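Local coordinates for pollen receptor-like kinase 3 (Arabidopsis thaliana, PDB 5WLS), which probably acts as a leucine-rich-repeat receptor-like kinase of pollen, its extracellular domain resembling the SERK family of co-receptors, at residues F7-N12 and T49-S54; D26-K31 and Q41-I46; R69-D74 and K92-S97; L140-M145 and V163-D168; G152-L157 and E177-I182. All coordinates share one frame; numbering follows the deposited sequence.

Contact 1 of 5, residues F7-N12 and T49-S54; sequences FKRSVN and TRLGLS. With NAG (2-acetamido-2-deoxy-beta-D-glucopyranose), chain E.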
# COMPACT_ATOMS: atom_id res chain seq x y z
N PHE A 7 -7.98 18.30 8.96
CA PHE A 7 -7.14 18.75 7.85
C PHE A 7 -7.22 17.74 6.72
O PHE A 7 -7.43 18.09 5.56
CB PHE A 7 -5.67 18.90 8.27
CG PHE A 7 -5.39 20.01 9.25
CD1 PHE A 7 -6.33 20.98 9.54
CD2 PHE A 7 -4.15 20.07 9.86
CE1 PHE A 7 -6.03 21.98 10.45
CE2 PHE A 7 -3.85 21.07 10.77
CZ PHE A 7 -4.80 22.03 11.06
N LYS A 8 -7.07 16.46 7.07
CA LYS A 8 -7.01 15.41 6.06
C LYS A 8 -8.36 15.22 5.39
O LYS A 8 -8.43 14.96 4.18
CB LYS A 8 -6.54 14.11 6.71
CG LYS A 8 -6.13 13.04 5.73
CD LYS A 8 -7.24 12.01 5.57
CE LYS A 8 -6.80 10.88 4.67
NZ LYS A 8 -7.91 9.90 4.47
N ARG A 9 -9.45 15.35 6.14
CA ARG A 9 -10.77 15.27 5.52
C ARG A 9 -11.02 16.40 4.53
O ARG A 9 -11.75 16.20 3.55
CB ARG A 9 -11.85 15.28 6.60
CG ARG A 9 -13.24 15.36 6.05
CD ARG A 9 -14.18 14.47 6.81
NE ARG A 9 -13.92 13.05 6.64
CZ ARG A 9 -14.72 12.22 5.98
NH1 ARG A 9 -15.79 12.69 5.38
NH2 ARG A 9 -14.42 10.94 5.88
N SER A 10 -10.41 17.55 4.75
CA SER A 10 -10.71 18.75 3.98
C SER A 10 -9.83 18.85 2.74
O SER A 10 -9.16 19.86 2.52
CB SER A 10 -10.55 19.98 4.86
OG SER A 10 -10.94 21.17 4.18
N VAL A 11 -9.81 17.80 1.92
CA VAL A 11 -9.14 17.90 0.63
C VAL A 11 -10.16 17.88 -0.51
O VAL A 11 -10.45 18.94 -1.09
CB VAL A 11 -8.04 16.82 0.50
CG1 VAL A 11 -8.56 15.38 0.56
CG2 VAL A 11 -7.26 17.08 -0.77
N ASN A 12 -10.73 16.72 -0.82
CA ASN A 12 -11.77 16.60 -1.84
C ASN A 12 -12.46 15.24 -1.74
O ASN A 12 -11.85 14.20 -2.01
CB ASN A 12 -11.18 16.79 -3.25
CG ASN A 12 -11.31 18.22 -3.74
OD1 ASN A 12 -12.35 18.85 -3.56
ND2 ASN A 12 -10.25 18.73 -4.35
N THR A 49 -13.55 4.28 2.66
CA THR A 49 -13.60 3.65 1.35
C THR A 49 -14.88 4.06 0.63
O THR A 49 -15.90 4.34 1.26
CB THR A 49 -13.53 2.12 1.44
OG1 THR A 49 -14.60 1.65 2.28
CG2 THR A 49 -12.20 1.67 2.01
N ARG A 50 -14.80 4.08 -0.70
CA ARG A 50 -15.96 4.32 -1.57
C ARG A 50 -16.62 5.66 -1.27
O ARG A 50 -17.84 5.78 -1.21
CB ARG A 50 -16.98 3.19 -1.44
CG ARG A 50 -16.40 1.80 -1.62
CD ARG A 50 -17.50 0.76 -1.77
NE ARG A 50 -16.98 -0.60 -1.67
CZ ARG A 50 -16.59 -1.34 -2.70
NH1 ARG A 50 -16.66 -0.87 -3.94
NH2 ARG A 50 -16.14 -2.57 -2.49
N LEU A 51 -15.79 6.69 -1.08
CA LEU A 51 -16.29 8.05 -0.92
C LEU A 51 -15.92 8.94 -2.09
O LEU A 51 -16.18 10.15 -2.05
CB LEU A 51 -15.77 8.66 0.38
CG LEU A 51 -16.28 8.09 1.71
CD1 LEU A 51 -15.57 8.75 2.87
CD2 LEU A 51 -17.79 8.23 1.85
N GLY A 52 -15.33 8.37 -3.14
CA GLY A 52 -14.93 9.18 -4.27
C GLY A 52 -13.87 10.20 -3.92
O GLY A 52 -13.86 11.30 -4.50
N LEU A 53 -13.00 9.90 -2.95
CA LEU A 53 -11.92 10.82 -2.62
C LEU A 53 -11.11 11.12 -3.87
O LEU A 53 -10.48 10.23 -4.45
CB LEU A 53 -11.02 10.24 -1.52
CG LEU A 53 -11.67 9.70 -0.25
CD1 LEU A 53 -10.61 9.13 0.68
CD2 LEU A 53 -12.39 10.84 0.45
N SER A 54 -11.15 12.38 -4.28
CA SER A 54 -10.55 12.82 -5.53
C SER A 54 -9.38 13.75 -5.33
O SER A 54 -8.71 14.10 -6.31
CB SER A 54 -11.61 13.51 -6.40
OG SER A 54 -11.03 14.11 -7.54
C1 NAG E . -10.17 20.08 -4.87
C2 NAG E . -9.30 20.16 -6.12
C3 NAG E . -9.09 21.62 -6.51
C4 NAG E . -10.44 22.30 -6.69
C5 NAG E . -11.32 22.12 -5.45
C6 NAG E . -12.72 22.64 -5.64
C7 NAG E . -7.81 18.22 -6.32
C8 NAG E . -6.44 17.68 -6.04
N2 NAG E . -8.03 19.49 -5.93
O3 NAG E . -8.33 21.69 -7.71
O4 NAG E . -10.25 23.69 -6.93
O5 NAG E . -11.43 20.72 -5.13
O6 NAG E . -13.67 21.80 -4.99
O7 NAG E . -8.68 17.56 -6.87
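Asn12 and Ser54 join the N-terminal cap of a leucine-rich-repeat solenoid to the loop that follows strand 42-47. The close part is a backbone junction: Ser54 N donates to Asn12 O over 3.0 Å, with an N-H...O angle of 155°, and reaches the oxygen from above the carbonyl plane. Leu53 CA comes to 3.4 Å from the same Asn12 O in a CA-H...O contact, so one carbonyl is gripped by two neighbouring residues. Further up, the contact is thin and loose. Arg9, the last residue of helix 3-9, carries its CG opposite the backbone N (chi1 173°) and then bends twice, which lets NH2 approach CD1 of the buried Leu51 at 3.9 Å, the two side chains crossing at about a right angle. The polar end of Arg9 is held elsewhere, NH1 by the carbonyl of Asp17 and the guanidinium by a cation-pi contact with Trp21. Leu51 N and Leu53 N both donate to Asn76 OD1, which ties the loop to the next repeat. Asn12 points its CB toward the other segment and bears the N-linked sugar on its outer end; the acetamide oxygen O7 of NAG lies 3.5 Å from Ser54 O without a bond between them. The N-glycosidic bond itself runs from Asn12 ND2 to NAG C1, 1.4 Å long.

Contact 2 of 5, residues D26-K31 and Q41-I46; sequences DPCNGK and QTVSGI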
# COMPACT_ATOMS: atom_id res chain seq x y z
N ASP A 26 -13.88 14.33 20.17
CA ASP A 26 -12.80 13.36 20.25
C ASP A 26 -13.04 12.24 19.24
O ASP A 26 -14.14 11.67 19.20
CB ASP A 26 -12.69 12.79 21.66
CG ASP A 26 -11.85 11.52 21.71
OD1 ASP A 26 -10.62 11.61 21.50
OD2 ASP A 26 -12.42 10.44 21.97
N PRO A 27 -12.05 11.89 18.41
CA PRO A 27 -12.28 10.90 17.35
C PRO A 27 -12.38 9.46 17.84
O PRO A 27 -12.72 8.59 17.04
CB PRO A 27 -11.06 11.08 16.43
CG PRO A 27 -9.99 11.58 17.34
CD PRO A 27 -10.68 12.44 18.36
N CYS A 28 -12.11 9.18 19.11
CA CYS A 28 -12.25 7.84 19.66
C CYS A 28 -13.51 7.67 20.51
O CYS A 28 -13.68 6.62 21.12
CB CYS A 28 -11.01 7.44 20.47
SG CYS A 28 -9.46 7.62 19.59
N ASN A 29 -14.41 8.66 20.52
CA ASN A 29 -15.67 8.51 21.24
C ASN A 29 -16.55 7.41 20.66
O ASN A 29 -17.52 7.01 21.31
CB ASN A 29 -16.43 9.84 21.23
CG ASN A 29 -16.79 10.30 19.83
OD1 ASN A 29 -16.58 9.60 18.83
ND2 ASN A 29 -17.36 11.50 19.74
N GLY A 30 -16.23 6.90 19.47
CA GLY A 30 -17.01 5.87 18.82
C GLY A 30 -17.96 6.38 17.75
O GLY A 30 -18.57 5.56 17.05
N LYS A 31 -18.09 7.69 17.61
CA LYS A 31 -18.96 8.28 16.60
C LYS A 31 -18.24 8.50 15.27
O LYS A 31 -18.90 8.55 14.23
CB LYS A 31 -19.53 9.61 17.09
CG LYS A 31 -20.18 9.54 18.46
CD LYS A 31 -21.48 8.75 18.43
CE LYS A 31 -22.17 8.81 19.78
NZ LYS A 31 -22.62 10.19 20.11
N GLN A 41 -8.36 5.55 23.29
CA GLN A 41 -7.71 6.82 23.57
C GLN A 41 -7.14 7.46 22.32
O GLN A 41 -7.44 8.63 22.04
CB GLN A 41 -6.62 6.68 24.65
CG GLN A 41 -5.43 5.83 24.30
CD GLN A 41 -4.83 5.15 25.49
OE1 GLN A 41 -5.26 5.35 26.62
NE2 GLN A 41 -3.81 4.33 25.25
N THR A 42 -6.31 6.74 21.55
CA THR A 42 -5.52 7.39 20.52
C THR A 42 -5.79 6.78 19.15
O THR A 42 -6.15 5.61 19.04
CB THR A 42 -4.02 7.32 20.85
OG1 THR A 42 -3.27 8.04 19.86
CG2 THR A 42 -3.55 5.87 20.89
N VAL A 43 -5.63 7.58 18.10
CA VAL A 43 -5.97 7.14 16.75
C VAL A 43 -4.86 6.25 16.21
O VAL A 43 -3.67 6.60 16.27
CB VAL A 43 -6.21 8.35 15.84
CG1 VAL A 43 -6.31 7.91 14.39
CG2 VAL A 43 -7.48 9.08 16.26
N SER A 44 -5.24 5.08 15.68
CA SER A 44 -4.29 4.10 15.17
C SER A 44 -4.56 3.66 13.73
O SER A 44 -3.66 3.08 13.10
CB SER A 44 -4.28 2.85 16.07
OG SER A 44 -5.58 2.29 16.17
N GLY A 45 -5.74 3.91 13.19
CA GLY A 45 -6.05 3.53 11.82
C GLY A 45 -7.07 4.47 11.22
O GLY A 45 -7.89 5.06 11.92
N ILE A 46 -7.00 4.60 9.89
CA ILE A 46 -7.99 5.33 9.11
C ILE A 46 -8.53 4.38 8.06
O ILE A 46 -7.76 3.79 7.29
CB ILE A 46 -7.40 6.59 8.46
CG1 ILE A 46 -7.02 7.62 9.53
CG2 ILE A 46 -8.39 7.19 7.47
CD1 ILE A 46 -6.26 8.82 8.98
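Cys28 turns SG opposite its own carbonyl carbon (chi1 -52°), which aims the sulfur at the start of strand 42-47, and Val43 answers with CG2 set opposite its carbonyl carbon while CG1 takes the place opposite the backbone N (chi1 169°). Cys28 SG lies 3.3 Å from Gln41 O and also near Thr42 C; it meets Val43 CG2 at 4.1 Å. The same methyl receives the ring of Pro27: CG touches Val43 CG2 at 3.7 Å, the two side chains crossing at about a right angle. One valine branch thus fills the corner between the proline ring and the sulfur, and the contact across the segments is van der Waals in character. Within the type I turn Asp26-Asn29, Cys28 N makes a weak hydrogen bond to Asp26 OD2; just after it, Lys31 N donates to Asn29 OD1 over 2.7 Å in an Asx turn, reaching the oxygen from well above the amide plane. Cys28 is covalently joined to Cys37 on strand 35-38, which runs antiparallel to strand 42-47; Val43 also packs on Cys37 and Ile35, while Trp32 lies against Pro27. A disulfide-braced turn laid on the first strands of the sheet is the arrangement of the N-terminal cap in plant leucine-rich-repeat ectodomains.

Contact 3 of 5, residues R69-D74 and K92-S97; sequences RTIRLD and KSLLLS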
# COMPACT_ATOMS: atom_id res chain seq x y z
N ARG A 69 -1.13 3.38 12.70
CA ARG A 69 -0.49 2.17 12.20
C ARG A 69 -1.12 1.62 10.94
O ARG A 69 -0.44 0.87 10.23
CB ARG A 69 -0.52 1.07 13.27
CG ARG A 69 0.09 1.44 14.62
CD ARG A 69 1.53 0.99 14.69
NE ARG A 69 2.18 1.36 15.94
CZ ARG A 69 2.73 2.54 16.18
NH1 ARG A 69 2.70 3.49 15.25
NH2 ARG A 69 3.30 2.79 17.35
N THR A 70 -2.37 1.96 10.63
CA THR A 70 -3.02 1.36 9.47
C THR A 70 -3.77 2.42 8.68
O THR A 70 -4.50 3.24 9.26
CB THR A 70 -3.99 0.24 9.88
OG1 THR A 70 -4.94 0.74 10.83
CG2 THR A 70 -3.23 -0.92 10.51
N ILE A 71 -3.58 2.40 7.37
CA ILE A 71 -4.29 3.26 6.43
C ILE A 71 -4.94 2.37 5.38
O ILE A 71 -4.27 1.53 4.77
CB ILE A 71 -3.35 4.28 5.76
CG1 ILE A 71 -2.88 5.32 6.79
CG2 ILE A 71 -4.05 4.96 4.59
CD1 ILE A 71 -1.71 6.16 6.31
N ARG A 72 -6.24 2.55 5.17
CA ARG A 72 -7.00 1.78 4.19
C ARG A 72 -7.94 2.74 3.47
O ARG A 72 -8.97 3.16 4.02
CB ARG A 72 -7.75 0.62 4.84
CG ARG A 72 -8.86 0.02 3.98
CD ARG A 72 -9.49 -1.18 4.64
NE ARG A 72 -9.95 -2.17 3.67
CZ ARG A 72 -10.34 -3.40 3.98
NH1 ARG A 72 -10.33 -3.80 5.24
NH2 ARG A 72 -10.74 -4.24 3.03
N LEU A 73 -7.59 3.09 2.24
CA LEU A 73 -8.32 4.06 1.42
C LEU A 73 -8.83 3.41 0.15
O LEU A 73 -8.78 4.00 -0.93
CB LEU A 73 -7.44 5.26 1.10
CG LEU A 73 -6.83 5.97 2.31
CD1 LEU A 73 -5.76 6.94 1.89
CD2 LEU A 73 -7.91 6.69 3.06
N ASP A 74 -9.35 2.18 0.27
CA ASP A 74 -9.71 1.40 -0.90
C ASP A 74 -10.85 2.03 -1.70
O ASP A 74 -11.72 2.72 -1.16
CB ASP A 74 -10.12 -0.02 -0.48
CG ASP A 74 -8.97 -0.80 0.13
OD1 ASP A 74 -7.81 -0.51 -0.22
OD2 ASP A 74 -9.22 -1.71 0.95
N LYS A 92 2.05 -0.06 9.57
CA LYS A 92 2.06 -1.51 9.41
C LYS A 92 1.26 -1.98 8.21
O LYS A 92 1.58 -3.02 7.64
CB LYS A 92 1.53 -2.21 10.67
CG LYS A 92 2.28 -1.87 11.96
CD LYS A 92 1.78 -2.68 13.16
CE LYS A 92 0.27 -2.63 13.34
NZ LYS A 92 -0.16 -3.47 14.49
N SER A 93 0.23 -1.23 7.82
CA SER A 93 -0.71 -1.67 6.80
C SER A 93 -1.05 -0.50 5.89
O SER A 93 -1.60 0.50 6.34
CB SER A 93 -1.98 -2.23 7.44
OG SER A 93 -3.01 -2.43 6.49
N LEU A 94 -0.71 -0.64 4.61
CA LEU A 94 -0.95 0.38 3.59
C LEU A 94 -1.84 -0.24 2.51
O LEU A 94 -1.35 -0.95 1.62
CB LEU A 94 0.36 0.89 3.00
CG LEU A 94 0.23 1.96 1.92
CD1 LEU A 94 -0.55 3.16 2.44
CD2 LEU A 94 1.60 2.39 1.44
N LEU A 95 -3.14 0.03 2.59
CA LEU A 95 -4.13 -0.54 1.69
C LEU A 95 -4.72 0.58 0.84
O LEU A 95 -5.48 1.42 1.33
CB LEU A 95 -5.23 -1.25 2.48
CG LEU A 95 -5.02 -2.75 2.74
CD1 LEU A 95 -3.68 -3.03 3.42
CD2 LEU A 95 -6.16 -3.30 3.56
N LEU A 96 -4.37 0.58 -0.45
CA LEU A 96 -4.83 1.58 -1.40
C LEU A 96 -5.46 0.93 -2.63
O LEU A 96 -5.29 1.44 -3.73
CB LEU A 96 -3.67 2.51 -1.80
CG LEU A 96 -2.97 3.27 -0.66
CD1 LEU A 96 -1.75 4.00 -1.18
CD2 LEU A 96 -3.94 4.24 0.01
N SER A 97 -6.15 -0.20 -2.48
CA SER A 97 -6.78 -0.93 -3.58
C SER A 97 -7.69 -0.08 -4.44
O SER A 97 -8.33 0.88 -3.97
CB SER A 97 -7.57 -2.10 -3.01
OG SER A 97 -6.74 -3.18 -2.62
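Arg69 opens a parallel pairing with Lys92-Ser97, two successive rungs of the leucine-rich-repeat sheet whose short strands lie 4.8 Å apart at 8°. Its carbonyl O accepts from both Lys92 N (2.7 Å) and Ser93 N (3.3 Å), each in the carbonyl plane. The aliphatic part of its side chain, bent at chi2, lies across that of Lys92. Thr70 then lays CG2 against Ser93 CB at 3.6 Å. Ile71 binds through both backbone groups, N to Ser93 O and O to Leu95 N, both bonds close to straight. Arg72 stands on the Thr70 face of the sheet, where Leu95 CD2 sits over one face of its guanidinium, offset toward the rim. Leu73 donates N to Leu95 O and sends its side chain alongside Leu96, CD1 to CD2 at 3.8 Å, pointing the same way into the solenoid interior. Buried Asp74 uses both carboxylate oxygens: OD2 takes Arg72 NE in a salt bridge of 2.9 Å, entered from above the carboxylate plane, while OD1 reaches the next repeat. With Asp74 replaced by an alanine, Arg72 would probably lose its charged mate and Ser97 N its acceptor. Ser97 OG is hydrogen-bonded to Asp122 OD1 of the following repeat. The Asp74 bond runs from Ser97 N to OD1 at 2.8 Å, on the anti side of the carboxylate and 29° out of its plane.

Contact 4 of 5, residues L140-M145 and V163-D168; sequences LEELHM and VLKSLD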
# COMPACT_ATOMS: atom_id res chain seq x y z
N LEU A 140 7.72 -8.04 5.58
CA LEU A 140 6.59 -7.91 4.67
C LEU A 140 5.90 -9.26 4.53
O LEU A 140 6.55 -10.26 4.18
CB LEU A 140 7.06 -7.41 3.30
CG LEU A 140 5.98 -7.19 2.24
CD1 LEU A 140 4.97 -6.15 2.70
CD2 LEU A 140 6.59 -6.83 0.90
N GLU A 141 4.61 -9.31 4.82
CA GLU A 141 3.88 -10.57 4.75
C GLU A 141 2.95 -10.66 3.55
O GLU A 141 2.84 -11.72 2.93
CB GLU A 141 3.08 -10.78 6.04
CG GLU A 141 3.89 -10.42 7.28
CD GLU A 141 3.13 -10.60 8.57
OE1 GLU A 141 3.76 -10.47 9.65
OE2 GLU A 141 1.92 -10.90 8.52
N GLU A 142 2.29 -9.56 3.18
CA GLU A 142 1.32 -9.55 2.09
C GLU A 142 1.63 -8.39 1.16
O GLU A 142 1.57 -7.23 1.57
CB GLU A 142 -0.10 -9.45 2.64
CG GLU A 142 -0.49 -10.65 3.49
CD GLU A 142 -1.64 -10.35 4.42
OE1 GLU A 142 -1.44 -10.40 5.65
OE2 GLU A 142 -2.75 -10.06 3.91
N LEU A 143 1.93 -8.70 -0.10
CA LEU A 143 2.23 -7.68 -1.11
C LEU A 143 1.38 -7.95 -2.33
O LEU A 143 1.59 -8.94 -3.04
CB LEU A 143 3.72 -7.67 -1.46
CG LEU A 143 4.09 -6.72 -2.60
CD1 LEU A 143 3.79 -5.28 -2.21
CD2 LEU A 143 5.55 -6.87 -2.99
N HIS A 144 0.41 -7.08 -2.58
CA HIS A 144 -0.49 -7.22 -3.71
C HIS A 144 -0.33 -6.00 -4.62
O HIS A 144 -0.63 -4.88 -4.21
CB HIS A 144 -1.94 -7.38 -3.25
CG HIS A 144 -2.20 -8.65 -2.51
ND1 HIS A 144 -3.42 -8.95 -1.93
CD2 HIS A 144 -1.40 -9.71 -2.25
CE1 HIS A 144 -3.35 -10.14 -1.36
NE2 HIS A 144 -2.14 -10.62 -1.54
N MET A 145 0.14 -6.24 -5.84
CA MET A 145 0.45 -5.18 -6.79
C MET A 145 -0.18 -5.46 -8.15
O MET A 145 0.20 -4.83 -9.14
CB MET A 145 1.97 -5.02 -6.96
CG MET A 145 2.73 -4.71 -5.69
SD MET A 145 4.49 -4.48 -6.01
CE MET A 145 4.58 -2.69 -6.04
N VAL A 163 8.32 -14.36 6.42
CA VAL A 163 6.91 -14.21 6.77
C VAL A 163 6.02 -13.94 5.56
O VAL A 163 4.79 -13.98 5.67
CB VAL A 163 6.72 -13.11 7.83
CG1 VAL A 163 7.39 -13.50 9.14
CG2 VAL A 163 7.27 -11.79 7.32
N LEU A 164 6.62 -13.63 4.41
CA LEU A 164 5.81 -13.34 3.23
C LEU A 164 4.99 -14.56 2.84
O LEU A 164 5.54 -15.58 2.41
CB LEU A 164 6.69 -12.90 2.05
CG LEU A 164 5.91 -12.51 0.79
CD1 LEU A 164 5.40 -11.07 0.89
CD2 LEU A 164 6.74 -12.70 -0.47
N LYS A 165 3.67 -14.47 2.98
CA LYS A 165 2.79 -15.59 2.65
C LYS A 165 1.91 -15.34 1.43
O LYS A 165 1.33 -16.30 0.91
CB LYS A 165 1.89 -15.94 3.84
CG LYS A 165 1.11 -14.78 4.44
CD LYS A 165 -0.06 -15.29 5.26
CE LYS A 165 -1.03 -14.17 5.64
NZ LYS A 165 -0.63 -13.49 6.90
N SER A 166 1.80 -14.10 0.95
CA SER A 166 0.94 -13.80 -0.19
C SER A 166 1.58 -12.71 -1.02
O SER A 166 1.78 -11.59 -0.54
CB SER A 166 -0.46 -13.38 0.27
OG SER A 166 -1.22 -12.89 -0.82
N LEU A 167 1.87 -13.04 -2.28
CA LEU A 167 2.46 -12.11 -3.24
C LEU A 167 1.66 -12.21 -4.53
O LEU A 167 1.53 -13.29 -5.11
CB LEU A 167 3.93 -12.45 -3.51
CG LEU A 167 4.59 -11.63 -4.61
CD1 LEU A 167 4.74 -10.19 -4.16
CD2 LEU A 167 5.93 -12.23 -5.03
N ASP A 168 1.13 -11.07 -4.98
CA ASP A 168 0.33 -11.02 -6.20
C ASP A 168 0.90 -9.93 -7.10
O ASP A 168 0.77 -8.74 -6.81
CB ASP A 168 -1.14 -10.75 -5.89
CG ASP A 168 -2.04 -10.87 -7.12
OD1 ASP A 168 -1.51 -10.97 -8.25
OD2 ASP A 168 -3.28 -10.85 -6.96
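Leu143 and Leu167 lie side by side on the interior face of two neighbouring leucine-rich-repeat strands, CD2 touching CD1 at 3.6 Å, so that Leu167 CD1 fits as a bump against the flank formed by CB, CG and CD2 of Leu143. Leu164 makes the next bump: with CG opposite its backbone N (chi1 -177°), CD1 is tucked against Glu141 O at 3.3 Å, beside Leu140 CG. Val163 CG2 fits against Glu141 CG at a slant. Beneath them the parallel strands pair, Leu143 bonding through N to Ser166 O and through O to Asp168 N, while Glu141 O accepts from both Lys165 N and Ser166 N. The other face carries polar shapes. His144 crosses the step between strands, its ring edge meeting Ser166 OG through NE2 at 2.6 Å, nearly straight (174°), with the oxygen in the ring plane. Asp168 CB approaches His144 CD2 at 3.8 Å, the side chains crossing at about a right angle. A leucine in place of His144 would probably leave Ser166 OG without this partner and the serine hydroxyl freer to turn. Lys165 NZ lies 3.4 Å from Glu142 OE1 in a salt bridge whose hydrogen bond is weak, and makes a long one to Glu141 OE2. One lysine shared by two glutamates would probably offset part of their mutual repulsion, while the His144 bond is likely to restrain the ring's rotation.

Contact 5 of 5, residues G152-L157 and E177-I182; sequences GEIPPL and EIPITI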
# COMPACT_ATOMS: atom_id res chain seq x y z
N GLY A 152 10.00 -4.04 -16.23
CA GLY A 152 11.31 -4.43 -15.73
C GLY A 152 11.27 -5.75 -15.00
O GLY A 152 10.26 -6.46 -14.94
N GLU A 153 12.42 -6.09 -14.41
CA GLU A 153 12.55 -7.34 -13.68
C GLU A 153 12.09 -7.17 -12.23
O GLU A 153 12.13 -6.08 -11.67
CB GLU A 153 14.00 -7.83 -13.69
CG GLU A 153 14.55 -8.16 -15.06
CD GLU A 153 16.02 -8.53 -15.03
OE1 GLU A 153 16.86 -7.67 -15.35
OE2 GLU A 153 16.32 -9.69 -14.67
N ILE A 154 11.65 -8.28 -11.65
CA ILE A 154 11.24 -8.27 -10.24
C ILE A 154 12.49 -8.28 -9.37
O ILE A 154 13.38 -9.11 -9.58
CB ILE A 154 10.35 -9.48 -9.95
CG1 ILE A 154 9.10 -9.45 -10.83
CG2 ILE A 154 9.97 -9.51 -8.47
CD1 ILE A 154 8.38 -10.78 -10.90
N PRO A 155 12.59 -7.37 -8.39
CA PRO A 155 13.77 -7.38 -7.53
C PRO A 155 13.83 -8.65 -6.70
O PRO A 155 12.80 -9.28 -6.43
CB PRO A 155 13.55 -6.14 -6.63
CG PRO A 155 12.60 -5.28 -7.39
CD PRO A 155 11.70 -6.23 -8.12
N PRO A 156 15.02 -9.07 -6.29
CA PRO A 156 15.12 -10.26 -5.44
C PRO A 156 14.57 -9.99 -4.05
O PRO A 156 14.59 -8.86 -3.56
CB PRO A 156 16.63 -10.54 -5.40
CG PRO A 156 17.26 -9.21 -5.64
CD PRO A 156 16.34 -8.50 -6.60
N LEU A 157 14.09 -11.05 -3.41
CA LEU A 157 13.57 -10.97 -2.06
C LEU A 157 14.63 -11.42 -1.07
O LEU A 157 15.25 -12.47 -1.26
CB LEU A 157 12.30 -11.81 -1.92
CG LEU A 157 11.67 -11.95 -0.53
CD1 LEU A 157 11.09 -10.63 -0.05
CD2 LEU A 157 10.59 -13.00 -0.59
N GLU A 177 13.45 -13.16 -15.53
CA GLU A 177 13.22 -14.41 -14.83
C GLU A 177 12.57 -14.10 -13.49
O GLU A 177 12.98 -13.16 -12.79
CB GLU A 177 14.54 -15.14 -14.61
CG GLU A 177 14.41 -16.47 -13.87
CD GLU A 177 15.74 -16.99 -13.36
OE1 GLU A 177 16.12 -18.12 -13.71
OE2 GLU A 177 16.45 -16.21 -12.68
N ILE A 178 11.56 -14.87 -13.12
CA ILE A 178 11.02 -14.69 -11.77
C ILE A 178 12.08 -15.10 -10.75
O ILE A 178 12.66 -16.20 -10.87
CB ILE A 178 9.73 -15.48 -11.59
CG1 ILE A 178 8.58 -14.74 -12.26
CG2 ILE A 178 9.43 -15.70 -10.11
CD1 ILE A 178 7.26 -15.41 -12.15
N PRO A 179 12.40 -14.25 -9.77
CA PRO A 179 13.50 -14.56 -8.85
C PRO A 179 13.25 -15.86 -8.10
O PRO A 179 12.16 -16.09 -7.57
CB PRO A 179 13.51 -13.35 -7.91
CG PRO A 179 12.83 -12.26 -8.67
CD PRO A 179 11.79 -12.94 -9.49
N ILE A 180 14.27 -16.72 -8.07
CA ILE A 180 14.14 -17.97 -7.33
C ILE A 180 14.12 -17.73 -5.82
O ILE A 180 13.68 -18.61 -5.07
CB ILE A 180 15.26 -18.96 -7.70
CG1 ILE A 180 16.63 -18.43 -7.27
CG2 ILE A 180 15.24 -19.26 -9.19
CD1 ILE A 180 17.74 -19.46 -7.39
N THR A 181 14.59 -16.57 -5.36
CA THR A 181 14.36 -16.17 -3.97
C THR A 181 12.87 -16.19 -3.63
O THR A 181 12.50 -16.41 -2.47
CB THR A 181 14.95 -14.79 -3.69
OG1 THR A 181 14.68 -13.91 -4.78
CG2 THR A 181 16.46 -14.90 -3.50
N ILE A 182 12.01 -15.95 -4.62
CA ILE A 182 10.57 -16.00 -4.41
C ILE A 182 10.01 -17.39 -4.69
O ILE A 182 9.26 -17.94 -3.89
CB ILE A 182 9.87 -14.93 -5.29
CG1 ILE A 182 10.24 -13.52 -4.83
CG2 ILE A 182 8.36 -15.12 -5.26
CD1 ILE A 182 9.84 -12.44 -5.82
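Ile154-Leu157 runs as an extended chain past Ile178-Thr181, the CA atoms of Leu157 and Thr181 coming within 5.6 Å where helix 180-183 begins just after Pro179 at its N-cap. Pro179 leans its ring on Ile154: CD meets Ile154 CB at 3.8 Å, the side chains crossing at about a right angle, and CG rests 3.3 Å from Ile154 O. The CG2 branch of Ile154 meets Ile182 CD1 at 4.0 Å, while CD1 of Ile154 lies alongside CG1 of Ile178, both chains pointing the same way. Equivalent Glu-Ile-Pro sequences, one in each segment, stack here as consecutive turns of the plant-type leucine-rich-repeat solenoid, on the stretch that returns from the short strands 151-152 and 173-174. Thr181 supplies the polar link. Its OG1 is placed between the backbone N and the carbonyl carbon (chi1 42°), where it accepts from Leu157 N over 3.2 Å at an N-H...O angle of 165°; its CG2 lies 3.5 Å from Leu157 O. Next to this bond, Leu157 CB packs on Ile182 CG1 at 4.0 Å. Beyond the two segments, Ile178 touches Phe192 and Ser201, and its backbone is hydrogen-bonded to that of Cys199 in the C-terminal region.

In the fold
From the N terminus, contact 1 closes the first loop, joining the end of helix 3-9 to the loop after strand 42-47; contact 2, nested inside it, closes a shorter one from the cap turn to that strand. Strand 42-47 then pairs with strand 70-72, where Ser44 and Ile46 probably bond to Arg69 and Arg72. Contacts 3, 4 and 5 each close a loop of about one repeat (17 to 19 intervening residues). Contact 3 links two adjacent rungs near the middle of the chain. One strand, 118-120, separates it from contact 4. Contacts 4 and 5 cross, and Leu167 and Leu164 pack on Ile182 and Leu157, joining the sheet to the helix 180-183 side.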